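Local coordinates for type I modular polyketide synthase (PDB 6IYT), which probably loads an ethylmalonyl extender unit from coenzyme A for chain elongation in salinomycin biosynthesis, as the acyltransferase domain of module 14, at residues P206-G211 / P346-V351. Sequence-based numbering, arbitrary orientation.
Sequences PDAVVG and PLYSTV
Val-209 is held from both ends of its backbone: its N donates to Pro-346 O at 3.0 Å, and its O accepts from Tyr-348 N at 2.9 Å. That makes one parallel bridge, with Leu-347 opposite Val-209, the two runs about 27° apart. On one face Leu-347 CG extends anti to its backbone N (chi1 -180°), and a nearly eclipsed chi2 of 23° turns CD1 onto Val-209, 3.2 Å from its O and 3.5 Å from its CG2. On the other face, Val-210 CG2 packs on Tyr-348 CB at 3.6 Å, while the ring meets Ala-208 CB obliquely through CD1 and CE1. The chains then separate, and a side chain spans the gap: Thr-350 OG1 donates to Gly-211 O at 2.8 Å, tilted slightly from the carbonyl plane, and its CG2 meets Val-210 CG1 at 3.6 Å. Further out, Glu-216 OE1 accepts from the backbone N of Thr-350, Asp-386 bonds the Tyr-348 hydroxyl, and Ser-349 OG accepts from Val-351 N in an ST turn. Gly-211 also opens a GxSxG sequence, consistent with the nucleophile elbow of acyltransferases; the Thr-350 bond therefore falls on the first residue of that pattern. Strand 208-211 has strand 120-125 of the parallel sheet on one edge and 347-348 on the other; helix 215-223 packs against Val-209, and helix 376-385 covers Val-210 and Tyr-348.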
loop_
_atom_site.group_PDB
_atom_site.type_symbol
_atom_site.label_atom_id
_atom_site.label_comp_id
_atom_site.label_asym_id
_atom_site.label_seq_id
_atom_site.Cartn_x
_atom_site.Cartn_y
_atom_site.Cartn_z
ATOM N N PRO A 206 7.903 -1.951 9.330
ATOM C CA PRO A 206 7.029 -1.071 10.136
ATOM C C PRO A 206 7.435 -1.020 11.598
ATOM O O PRO A 206 7.900 -2.031 12.143
ATOM C CB PRO A 206 5.662 -1.742 10.016
ATOM C CG PRO A 206 5.969 -3.154 9.754
ATOM C CD PRO A 206 7.179 -3.119 8.847
ATOM N N ASP A 207 7.418 0.188 12.159
ATOM C CA ASP A 207 7.452 0.393 13.611
ATOM C C ASP A 207 6.040 0.352 14.181
ATOM O O ASP A 207 5.840 0.227 15.421
ATOM C CB ASP A 207 8.104 1.755 13.948
ATOM C CG ASP A 207 9.551 1.861 13.441
ATOM O OD1 ASP A 207 10.332 0.933 13.731
ATOM O OD2 ASP A 207 9.889 2.843 12.715
ATOM N N ALA A 208 5.068 0.506 13.303
ATOM C CA ALA A 208 3.656 0.400 13.636
ATOM C C ALA A 208 2.906 0.065 12.355
ATOM O O ALA A 208 3.428 0.293 11.259
ATOM C CB ALA A 208 3.144 1.688 14.200
ATOM N N VAL A 209 1.641 -0.315 12.487
ATOM C CA VAL A 209 0.790 -0.551 11.316
ATOM C C VAL A 209 -0.550 0.142 11.489
ATOM O O VAL A 209 -0.947 0.432 12.606
ATOM C CB VAL A 209 0.527 -2.036 11.074
ATOM C CG1 VAL A 209 1.821 -2.791 10.798
ATOM C CG2 VAL A 209 -0.227 -2.645 12.256
ATOM N N VAL A 210 -1.145 0.552 10.359
ATOM C CA VAL A 210 -2.497 1.144 10.344
ATOM C C VAL A 210 -3.237 0.615 9.148
ATOM O O VAL A 210 -2.683 0.528 8.041
ATOM C CB VAL A 210 -2.477 2.669 10.262
ATOM C CG1 VAL A 210 -3.874 3.228 10.432
ATOM C CG2 VAL A 210 -1.564 3.248 11.302
ATOM N N GLY A 211 -4.466 0.209 9.369
ATOM C CA GLY A 211 -5.303 -0.305 8.300
ATOM C C GLY A 211 -6.578 0.518 8.131
ATOM O O GLY A 211 -7.046 1.198 9.073
ATOM N N PRO A 346 2.865 -2.097 17.390
ATOM C CA PRO A 346 1.471 -1.682 17.651
ATOM C C PRO A 346 0.633 -1.509 16.394
ATOM O O PRO A 346 1.160 -1.083 15.348
ATOM C CB PRO A 346 1.621 -0.317 18.362
ATOM C CG PRO A 346 3.022 -0.232 18.783
ATOM C CD PRO A 346 3.843 -1.120 17.894
ATOM N N LEU A 347 -0.700 -1.546 16.586
ATOM C CA LEU A 347 -1.671 -1.275 15.517
ATOM C C LEU A 347 -2.496 -0.059 15.907
ATOM O O LEU A 347 -3.036 -0.018 17.007
ATOM C CB LEU A 347 -2.586 -2.493 15.304
ATOM C CG LEU A 347 -3.692 -2.485 14.242
ATOM C CD1 LEU A 347 -3.414 -1.474 13.153
ATOM C CD2 LEU A 347 -3.859 -3.869 13.616
ATOM N N TYR A 348 -2.413 1.005 15.100
ATOM C CA TYR A 348 -3.151 2.228 15.363
ATOM C C TYR A 348 -4.554 2.095 14.779
ATOM O O TYR A 348 -4.757 2.212 13.586
ATOM C CB TYR A 348 -2.435 3.456 14.751
ATOM C CG TYR A 348 -1.323 4.042 15.598
ATOM C CD1 TYR A 348 -0.201 3.335 15.860
ATOM C CD2 TYR A 348 -1.396 5.341 16.053
ATOM C CE1 TYR A 348 0.822 3.861 16.652
ATOM C CE2 TYR A 348 -0.362 5.907 16.766
ATOM C CZ TYR A 348 0.768 5.166 17.024
ATOM O OH TYR A 348 1.834 5.729 17.716
ATOM N N SER A 349 -5.527 1.833 15.634
ATOM C CA SER A 349 -6.868 1.502 15.163
ATOM C C SER A 349 -7.527 2.708 14.538
ATOM O O SER A 349 -7.560 3.787 15.151
ATOM C CB SER A 349 -7.738 1.008 16.329
ATOM O OG SER A 349 -9.047 0.783 15.883
ATOM N N THR A 350 -8.120 2.500 13.358
ATOM C CA THR A 350 -9.001 3.511 12.718
ATOM C C THR A 350 -10.476 3.267 13.039
ATOM O O THR A 350 -11.373 3.963 12.520
ATOM C CB THR A 350 -8.807 3.496 11.229
ATOM O OG1 THR A 350 -9.063 2.168 10.726
ATOM C CG2 THR A 350 -7.396 3.900 10.903
ATOM N N VAL A 351 -10.719 2.352 13.974
ATOM C CA VAL A 351 -12.040 2.087 14.478
ATOM C C VAL A 351 -12.292 2.877 15.755
ATOM O O VAL A 351 -13.300 3.546 15.871
ATOM C CB VAL A 351 -12.200 0.585 14.774
ATOM C CG1 VAL A 351 -13.572 0.273 15.296
ATOM C CG2 VAL A 351 -11.887 -0.217 13.536
#